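Local coordinates for protein phosphoheptose isomerase (Neisseria gonorrhoeae, PDB 5I01) that probably isomerises sedoheptulose 7-phosphate to D-glycero-D-manno-heptose 7-phosphate, the first step of heptose biosynthesis, as a zinc-binding homotetramer, at residues T32-L43 and L183-V194; A61-T69 and A80-T88. The protein carries 1 engineered substitution. One frame throughout, in Å; residues are numbered along the deposited sequence.

Interaction 1 (T32-L43 and L183-V194); sequences TVQAAELMLQCL and LIHAMCDCIDSV. With ZN (zinc ion), chain E.
Ile-191 lies as a knob in the hole formed by Ala-36, Met-39, Leu-40 and Leu-43 of helix 32-43. With CG1 anti to its carbonyl carbon (chi1 -67°), its two branches part: CD1 runs to Met-39, reaching CE at 3.8 Å, while CG2 touches Leu-40 CD2 (4.0 Å) and, in another direction, Leu-43 CD1. Leu-40 and Ile-191 run alongside each other, pointing opposite ways, and Leu-40 CD2 also meets CB of Val-194. About one turn before Ile-191, Met-187 meets Met-39, the two methionine chains lying roughly perpendicular. Each bends at chi3, and the Met-39 methyl CE rests on Met-187 SD at 3.4 Å; that sulfur also touches Ala-35 CB. The small Ala-36 lets the backbones come together, its CA 5.2 Å from that of Met-187 and its CB against Cys-190 CB (3.9 Å). At the start of helix 32-43, Thr-32 lays CG2 on Met-187 CG, whereas its hydroxyl is hydrogen-bonded to Leu-28 O. The helix axes cross at -48°, 9.1 Å apart. Another side of helix 183-193 presents His-185, whose NE2 binds the zinc; its ND1 is hydrogen-bonded to Glu-178 of the second subunit. The direct contact between helix 32-43 and the helix that carries this zinc ligand is thus essentially apolar packing, with no hydrogen bond across the segments to set its register.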
loop_
_atom_site.group_PDB
_atom_site.type_symbol
_atom_site.label_atom_id
_atom_site.label_comp_id
_atom_site.label_asym_id
_atom_site.label_seq_id
_atom_site.Cartn_x
_atom_site.Cartn_y
_atom_site.Cartn_z
ATOM N N THR A 32 14.457 -15.838 -20.237
ATOM C CA THR A 32 13.028 -15.650 -19.907
ATOM C C THR A 32 12.269 -16.991 -19.862
ATOM O O THR A 32 11.454 -17.208 -18.958
ATOM C CB THR A 32 12.308 -14.647 -20.863
ATOM O OG1 THR A 32 12.989 -13.397 -20.839
ATOM C CG2 THR A 32 10.874 -14.388 -20.443
ATOM N N VAL A 33 12.554 -17.887 -20.808
ATOM C CA VAL A 33 11.955 -19.227 -20.787
ATOM C C VAL A 33 12.421 -19.992 -19.534
ATOM O O VAL A 33 11.599 -20.584 -18.838
ATOM C CB VAL A 33 12.237 -20.026 -22.086
ATOM C CG1 VAL A 33 11.720 -21.456 -21.978
ATOM C CG2 VAL A 33 11.585 -19.348 -23.288
ATOM N N GLN A 34 13.717 -19.954 -19.234
ATOM C CA GLN A 34 14.257 -20.615 -18.032
ATOM C C GLN A 34 13.597 -20.099 -16.747
ATOM O O GLN A 34 13.322 -20.887 -15.840
ATOM C CB GLN A 34 15.776 -20.418 -17.896
ATOM C CG GLN A 34 16.662 -21.077 -18.942
ATOM C CD GLN A 34 18.126 -20.681 -18.749
ATOM O OE1 GLN A 34 18.683 -20.852 -17.656
ATOM N NE2 GLN A 34 18.751 -20.129 -19.800
ATOM N N ALA A 35 13.371 -18.782 -16.671
ATOM C CA ALA A 35 12.731 -18.147 -15.511
ATOM C C ALA A 35 11.277 -18.581 -15.331
ATOM O O ALA A 35 10.830 -18.845 -14.206
ATOM C CB ALA A 35 12.805 -16.635 -15.627
ATOM N N ALA A 36 10.546 -18.648 -16.442
ATOM C CA ALA A 36 9.170 -19.118 -16.442
ATOM C C ALA A 36 9.067 -20.605 -16.073
ATOM O O ALA A 36 8.197 -20.996 -15.283
ATOM C CB ALA A 36 8.541 -18.864 -17.802
ATOM N N GLU A 37 9.948 -21.424 -16.654
ATOM C CA GLU A 37 10.019 -22.860 -16.339
ATOM C C GLU A 37 10.230 -23.073 -14.845
ATOM O O GLU A 37 9.542 -23.886 -14.229
ATOM C CB GLU A 37 11.134 -23.559 -17.147
ATOM C CG GLU A 37 10.754 -23.842 -18.604
ATOM C CD GLU A 37 11.894 -24.383 -19.477
ATOM O OE1 GLU A 37 13.087 -24.276 -19.097
ATOM O OE2 GLU A 37 11.590 -24.916 -20.575
ATOM N N LEU A 38 11.168 -22.320 -14.271
ATOM C CA LEU A 38 11.433 -22.360 -12.830
ATOM C C LEU A 38 10.215 -21.993 -11.966
ATOM O O LEU A 38 9.988 -22.608 -10.926
ATOM C CB LEU A 38 12.605 -21.438 -12.485
ATOM C CG LEU A 38 13.000 -21.367 -11.009
ATOM C CD1 LEU A 38 13.241 -22.760 -10.440
ATOM C CD2 LEU A 38 14.228 -20.489 -10.842
ATOM N N MET A 39 9.452 -20.989 -12.387
ATOM C CA MET A 39 8.223 -20.605 -11.678
ATOM C C MET A 39 7.104 -21.664 -11.803
ATOM O O MET A 39 6.361 -21.880 -10.850
ATOM C CB MET A 39 7.728 -19.219 -12.136
ATOM C CG MET A 39 8.566 -18.061 -11.607
ATOM S SD MET A 39 7.883 -16.426 -11.975
ATOM C CE MET A 39 8.149 -16.395 -13.736
ATOM N N LEU A 40 6.996 -22.313 -12.965
ATOM C CA LEU A 40 6.062 -23.437 -13.172
ATOM C C LEU A 40 6.367 -24.650 -12.300
ATOM O O LEU A 40 5.451 -25.277 -11.779
ATOM C CB LEU A 40 6.077 -23.892 -14.630
ATOM C CG LEU A 40 5.406 -22.960 -15.633
ATOM C CD1 LEU A 40 5.958 -23.228 -17.033
ATOM C CD2 LEU A 40 3.885 -23.098 -15.577
ATOM N N GLN A 41 7.648 -24.991 -12.186
ATOM C CA GLN A 41 8.121 -26.074 -11.310
ATOM C C GLN A 41 7.779 -25.782 -9.843
ATOM O O GLN A 41 7.276 -26.655 -9.124
ATOM C CB GLN A 41 9.639 -26.243 -11.478
ATOM C CG GLN A 41 10.297 -27.355 -10.666
ATOM C CD GLN A 41 11.824 -27.229 -10.620
ATOM O OE1 GLN A 41 12.376 -26.181 -10.240
ATOM N NE2 GLN A 41 12.515 -28.304 -10.991
ATOM N N CYS A 42 8.062 -24.552 -9.413
ATOM C CA CYS A 42 7.783 -24.112 -8.044
ATOM C C CYS A 42 6.296 -24.153 -7.705
ATOM O O CYS A 42 5.918 -24.684 -6.665
ATOM C CB CYS A 42 8.335 -22.702 -7.819
ATOM S SG CYS A 42 7.611 -21.809 -6.429
ATOM N N LEU A 43 5.469 -23.595 -8.586
ATOM C CA LEU A 43 4.009 -23.555 -8.401
ATOM C C LEU A 43 3.385 -24.942 -8.373
ATOM O O LEU A 43 2.564 -25.225 -7.511
ATOM C CB LEU A 43 3.338 -22.732 -9.508
ATOM C CG LEU A 43 3.578 -21.217 -9.487
ATOM C CD1 LEU A 43 3.180 -20.599 -10.823
ATOM C CD2 LEU A 43 2.827 -20.549 -8.342
ATOM N N LEU A 183 9.202 -8.301 -19.882
ATOM C CA LEU A 183 9.686 -9.604 -19.410
ATOM C C LEU A 183 8.682 -10.296 -18.479
ATOM O O LEU A 183 8.388 -11.474 -18.649
ATOM C CB LEU A 183 11.052 -9.479 -18.712
ATOM C CG LEU A 183 12.266 -9.192 -19.599
ATOM C CD1 LEU A 183 13.507 -8.960 -18.755
ATOM C CD2 LEU A 183 12.519 -10.330 -20.567
ATOM N N ILE A 184 8.152 -9.547 -17.518
ATOM C CA ILE A 184 7.114 -10.046 -16.611
ATOM C C ILE A 184 5.895 -10.561 -17.365
ATOM O O ILE A 184 5.401 -11.643 -17.068
ATOM C CB ILE A 184 6.711 -8.962 -15.581
ATOM C CG1 ILE A 184 7.806 -8.878 -14.509
ATOM C CG2 ILE A 184 5.342 -9.242 -14.958
ATOM C CD1 ILE A 184 7.727 -7.669 -13.606
ATOM N N HIS A 185 5.416 -9.772 -18.324
ATOM C CA HIS A 185 4.252 -10.139 -19.135
ATOM C C HIS A 185 4.473 -11.411 -19.928
ATOM O O HIS A 185 3.586 -12.252 -19.997
ATOM C CB HIS A 185 3.846 -8.991 -20.069
ATOM C CG HIS A 185 3.090 -7.904 -19.376
ATOM N ND1 HIS A 185 3.074 -6.601 -19.821
ATOM C CD2 HIS A 185 2.327 -7.929 -18.257
ATOM C CE1 HIS A 185 2.319 -5.874 -19.014
ATOM N NE2 HIS A 185 1.855 -6.657 -18.055
ATOM N N ALA A 186 5.656 -11.535 -20.523
ATOM C CA ALA A 186 6.040 -12.727 -21.272
ATOM C C ALA A 186 6.127 -13.974 -20.377
ATOM O O ALA A 186 5.761 -15.062 -20.815
ATOM C CB ALA A 186 7.362 -12.490 -21.987
ATOM N N MET A 187 6.602 -13.803 -19.138
ATOM C CA MET A 187 6.662 -14.887 -18.145
ATOM C C MET A 187 5.263 -15.342 -17.696
ATOM O O MET A 187 4.985 -16.545 -17.661
ATOM C CB MET A 187 7.496 -14.476 -16.912
ATOM C CG MET A 187 9.003 -14.481 -17.130
ATOM S SD MET A 187 10.020 -14.224 -15.642
ATOM C CE MET A 187 9.666 -12.535 -15.159
ATOM N N CYS A 188 4.399 -14.385 -17.349
ATOM C CA CYS A 188 3.002 -14.681 -16.973
ATOM C C CYS A 188 2.215 -15.394 -18.067
ATOM O O CYS A 188 1.410 -16.267 -17.770
ATOM C CB CYS A 188 2.236 -13.406 -16.610
ATOM S SG CYS A 188 2.896 -12.553 -15.174
ATOM N N ASP A 189 2.423 -14.999 -19.320
ATOM C CA ASP A 189 1.776 -15.663 -20.445
ATOM C C ASP A 189 2.314 -17.086 -20.664
ATOM O O ASP A 189 1.544 -17.972 -21.039
ATOM C CB ASP A 189 1.891 -14.828 -21.727
ATOM C CG ASP A 189 0.983 -15.334 -22.844
ATOM O OD1 ASP A 189 -0.249 -15.437 -22.642
ATOM O OD2 ASP A 189 1.513 -15.604 -23.944
ATOM N N CYS A 190 3.610 -17.307 -20.443
ATOM C CA CYS A 190 4.178 -18.662 -20.527
ATOM C C CYS A 190 3.622 -19.605 -19.458
ATOM O O CYS A 190 3.448 -20.798 -19.714
ATOM C CB CYS A 190 5.701 -18.638 -20.422
ATOM S SG CYS A 190 6.492 -18.016 -21.902
ATOM N N ILE A 191 3.378 -19.065 -18.267
ATOM C CA ILE A 191 2.764 -19.807 -17.170
ATOM C C ILE A 191 1.306 -20.131 -17.509
ATOM O O ILE A 191 0.878 -21.281 -17.353
ATOM C CB ILE A 191 2.897 -19.038 -15.831
ATOM C CG1 ILE A 191 4.378 -18.986 -15.426
ATOM C CG2 ILE A 191 2.076 -19.690 -14.725
ATOM C CD1 ILE A 191 4.733 -17.899 -14.439
ATOM N N ASP A 192 0.563 -19.125 -17.979
ATOM C CA ASP A 192 -0.812 -19.316 -18.507
ATOM C C ASP A 192 -0.931 -20.469 -19.515
ATOM O O ASP A 192 -1.843 -21.283 -19.415
ATOM C CB ASP A 192 -1.345 -18.029 -19.175
ATOM C CG ASP A 192 -2.207 -17.180 -18.251
ATOM O OD1 ASP A 192 -2.066 -17.263 -17.006
ATOM O OD2 ASP A 192 -3.028 -16.404 -18.796
ATOM N N SER A 193 -0.010 -20.533 -20.473
ATOM C CA SER A 193 -0.073 -21.546 -21.533
ATOM C C SER A 193 0.003 -22.988 -20.993
ATOM O O SER A 193 -0.464 -23.906 -21.658
ATOM C CB SER A 193 0.993 -21.286 -22.613
ATOM O OG SER A 193 2.303 -21.449 -22.103
ATOM N N VAL A 194 0.576 -23.165 -19.798
ATOM C CA VAL A 194 0.548 -24.426 -19.033
ATOM C C VAL A 194 -0.330 -24.260 -17.771
ATOM O O VAL A 194 -1.558 -24.421 -17.788
ATOM C CB VAL A 194 1.989 -24.823 -18.611
ATOM C CG1 VAL A 194 2.024 -26.208 -17.970
ATOM C CG2 VAL A 194 2.943 -24.755 -19.800
HETATM ZN ZN ZN E . 0.066 -6.227 -16.823
#

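Interaction 2 (A61-T69 and A80-T88); sequences AQHFAAEMT and AAVALTTDT. With ZN (zinc ion), chain E.
Helix 61-69 runs nearly antiparallel to strand 81-83 (154° between their directions), with axes 7.2 Å apart at closest approach. Alanines make this closeness possible. Ala-65 CB rests on the strand backbone, 3.7 Å from Ala-83 N, and Ala-83 CB reaches back to Gln-62 CA at 3.8 Å. Ala-81 CB abuts Met-68 CB (3.6 Å), beside which Thr-69 CG2 touches Ala-81 O. The Thr-69 hydroxyl donates to Ala-65 O from 27° off the carbonyl plane; with OG1 turned back between its own N and carbonyl carbon (chi1 56°), CG2 is left for the strand. Beyond the strand, Thr-86 CG2 meets OE1 of Gln-62, whose NE2 is hydrogen-bonded to Thr-88 of the third subunit. On another side of the helix, His-63 NE2 (2.2 Å) and Glu-67 OE2 (2.0 Å) bind the zinc, which His-185 of the same chain and Gln-177 of the second subunit complete. The helix, its alanine side on the parallel sheet, is the connection of a beta-alpha-beta crossover from strand 49-52 to strand 81-83. These strands pair, helix 105-111 lies against Val-82, and Phe-64 and Met-68 pack on helix 173-193.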
loop_
_atom_site.group_PDB
_atom_site.type_symbol
_atom_site.label_atom_id
_atom_site.label_comp_id
_atom_site.label_asym_id
_atom_site.label_seq_id
_atom_site.Cartn_x
_atom_site.Cartn_y
_atom_site.Cartn_z
ATOM N N ALA A 61 6.874 -5.187 -8.963
ATOM C CA ALA A 61 6.673 -6.339 -8.101
ATOM C C ALA A 61 5.194 -6.566 -7.819
ATOM O O ALA A 61 4.719 -7.702 -7.930
ATOM C CB ALA A 61 7.441 -6.180 -6.793
ATOM N N GLN A 62 4.462 -5.503 -7.471
ATOM C CA GLN A 62 3.036 -5.655 -7.145
ATOM C C GLN A 62 2.166 -5.867 -8.390
ATOM O O GLN A 62 1.116 -6.485 -8.290
ATOM C CB GLN A 62 2.517 -4.528 -6.221
ATOM C CG GLN A 62 2.277 -3.154 -6.829
ATOM C CD GLN A 62 1.597 -2.210 -5.841
ATOM O OE1 GLN A 62 2.076 -2.006 -4.714
ATOM N NE2 GLN A 62 0.473 -1.631 -6.255
ATOM N N HIS A 63 2.611 -5.351 -9.538
ATOM C CA HIS A 63 2.013 -5.630 -10.863
ATOM C C HIS A 63 2.113 -7.134 -11.196
ATOM O O HIS A 63 1.119 -7.762 -11.535
ATOM C CB HIS A 63 2.739 -4.797 -11.936
ATOM C CG HIS A 63 2.103 -4.805 -13.297
ATOM N ND1 HIS A 63 2.080 -3.678 -14.090
ATOM C CD2 HIS A 63 1.516 -5.784 -14.025
ATOM C CE1 HIS A 63 1.496 -3.959 -15.240
ATOM N NE2 HIS A 63 1.140 -5.229 -15.225
ATOM N N PHE A 64 3.315 -7.692 -11.092
ATOM C CA PHE A 64 3.529 -9.139 -11.252
ATOM C C PHE A 64 2.635 -9.991 -10.346
ATOM O O PHE A 64 1.932 -10.859 -10.816
ATOM C CB PHE A 64 4.987 -9.483 -10.992
ATOM C CG PHE A 64 5.244 -10.948 -10.903
ATOM C CD1 PHE A 64 5.103 -11.753 -12.025
ATOM C CD2 PHE A 64 5.612 -11.533 -9.693
ATOM C CE1 PHE A 64 5.334 -13.120 -11.950
ATOM C CE2 PHE A 64 5.845 -12.896 -9.607
ATOM C CZ PHE A 64 5.707 -13.692 -10.739
ATOM N N ALA A 65 2.669 -9.727 -9.046
ATOM C CA ALA A 65 1.866 -10.469 -8.070
ATOM C C ALA A 65 0.362 -10.352 -8.308
ATOM O O ALA A 65 -0.364 -11.327 -8.141
ATOM C CB ALA A 65 2.207 -10.023 -6.654
ATOM N N ALA A 66 -0.105 -9.171 -8.699
ATOM C CA ALA A 66 -1.527 -8.966 -9.010
ATOM C C ALA A 66 -2.025 -9.760 -10.237
ATOM O O ALA A 66 -3.173 -10.225 -10.263
ATOM C CB ALA A 66 -1.823 -7.482 -9.179
ATOM N N GLU A 67 -1.178 -9.920 -11.249
ATOM C CA GLU A 67 -1.532 -10.771 -12.397
ATOM C C GLU A 67 -1.484 -12.284 -12.094
ATOM O O GLU A 67 -2.131 -13.064 -12.775
ATOM C CB GLU A 67 -0.710 -10.391 -13.621
ATOM C CG GLU A 67 -1.142 -9.026 -14.154
ATOM C CD GLU A 67 -0.494 -8.656 -15.469
ATOM O OE1 GLU A 67 0.578 -9.211 -15.781
ATOM O OE2 GLU A 67 -1.057 -7.797 -16.182
ATOM N N MET A 68 -0.754 -12.691 -11.062
ATOM C CA MET A 68 -0.795 -14.084 -10.589
ATOM C C MET A 68 -2.052 -14.370 -9.760
ATOM O O MET A 68 -2.664 -15.412 -9.919
ATOM C CB MET A 68 0.463 -14.426 -9.763
ATOM C CG MET A 68 1.794 -14.389 -10.516
ATOM S SD MET A 68 1.881 -15.510 -11.933
ATOM C CE MET A 68 3.498 -16.263 -11.719
ATOM N N THR A 69 -2.430 -13.460 -8.870
ATOM C CA THR A 69 -3.582 -13.687 -7.988
ATOM C C THR A 69 -4.947 -13.498 -8.674
ATOM O O THR A 69 -5.937 -14.064 -8.207
ATOM C CB THR A 69 -3.499 -12.842 -6.687
ATOM O OG1 THR A 69 -3.372 -11.441 -6.992
ATOM C CG2 THR A 69 -2.298 -13.295 -5.860
ATOM N N ALA A 80 0.023 -18.701 -6.324
ATOM C CA ALA A 80 0.661 -18.232 -5.092
ATOM C C ALA A 80 1.784 -17.234 -5.375
ATOM O O ALA A 80 2.893 -17.627 -5.749
ATOM C CB ALA A 80 1.187 -19.414 -4.279
ATOM N N ALA A 81 1.484 -15.945 -5.208
ATOM C CA ALA A 81 2.491 -14.901 -5.366
ATOM C C ALA A 81 2.215 -13.695 -4.472
ATOM O O ALA A 81 1.101 -13.164 -4.478
ATOM C CB ALA A 81 2.592 -14.474 -6.816
ATOM N N VAL A 82 3.240 -13.279 -3.714
ATOM C CA VAL A 82 3.165 -12.160 -2.768
ATOM C C VAL A 82 4.244 -11.120 -3.117
ATOM O O VAL A 82 5.415 -11.452 -3.223
ATOM C CB VAL A 82 3.388 -12.653 -1.312
ATOM C CG1 VAL A 82 3.219 -11.516 -0.306
ATOM C CG2 VAL A 82 2.436 -13.794 -0.973
ATOM N N ALA A 83 3.859 -9.867 -3.298
ATOM C CA ALA A 83 4.840 -8.800 -3.412
ATOM C C ALA A 83 5.228 -8.405 -1.998
ATOM O O ALA A 83 4.363 -8.221 -1.157
ATOM C CB ALA A 83 4.249 -7.610 -4.155
ATOM N N LEU A 84 6.523 -8.258 -1.744
ATOM C CA LEU A 84 7.020 -7.847 -0.424
ATOM C C LEU A 84 7.125 -6.329 -0.266
ATOM O O LEU A 84 7.693 -5.843 0.708
ATOM C CB LEU A 84 8.390 -8.470 -0.170
ATOM C CG LEU A 84 8.510 -9.980 -0.331
ATOM C CD1 LEU A 84 9.947 -10.378 -0.056
ATOM C CD2 LEU A 84 7.562 -10.723 0.598
ATOM N N THR A 85 6.541 -5.581 -1.193
ATOM C CA THR A 85 6.683 -4.128 -1.245
ATOM C C THR A 85 5.375 -3.397 -0.931
ATOM O O THR A 85 5.282 -2.224 -1.207
ATOM C CB THR A 85 7.160 -3.703 -2.660
ATOM O OG1 THR A 85 6.235 -4.171 -3.647
ATOM C CG2 THR A 85 8.531 -4.288 -2.971
ATOM N N THR A 86 4.381 -4.083 -0.365
ATOM C CA THR A 86 3.037 -3.519 -0.171
ATOM C C THR A 86 2.675 -3.188 1.289
ATOM O O THR A 86 1.971 -2.195 1.540
ATOM C CB THR A 86 1.946 -4.475 -0.700
ATOM O OG1 THR A 86 2.042 -5.735 -0.037
ATOM C CG2 THR A 86 2.061 -4.686 -2.196
ATOM N N ASP A 87 3.104 -4.021 2.240
ATOM C CA ASP A 87 2.780 -3.797 3.665
ATOM C C ASP A 87 3.605 -2.635 4.240
ATOM O O ASP A 87 4.784 -2.792 4.590
ATOM C CB ASP A 87 2.970 -5.076 4.517
ATOM C CG ASP A 87 2.318 -4.969 5.910
ATOM O OD1 ASP A 87 1.860 -3.869 6.283
ATOM O OD2 ASP A 87 2.268 -5.988 6.640
ATOM N N THR A 88 2.960 -1.478 4.348
ATOM C CA THR A 88 3.644 -0.261 4.768
ATOM C C THR A 88 3.966 -0.273 6.253
ATOM O O THR A 88 4.927 0.346 6.662
ATOM C CB THR A 88 2.845 1.003 4.432
ATOM O OG1 THR A 88 1.586 0.977 5.105
ATOM C CG2 THR A 88 2.612 1.117 2.939
HETATM ZN ZN ZN E . 0.066 -6.227 -16.823
#

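Overall arrangement
Following the chain from the N terminus, of the four segments 32-43 comes first and meets its partner only when the last modelled helix arrives, so interaction 1 closes a loop that takes in the whole parallel sheet. Interaction 2 lies entirely within that span and closes a short loop, joining helix 56-69 to the edge strand 81-83 across a linker that is partly unmodelled. The two contacts do not cross, and their centres are about 16 Å apart. They touch where Met-39 meets Phe-64 and Ile-191 meets Met-68. They also converge on one zinc, to which interaction 1 brings His-185 and interaction 2 brings His-63 and Glu-67, tying the last helix to helix 56-69 at the metal site.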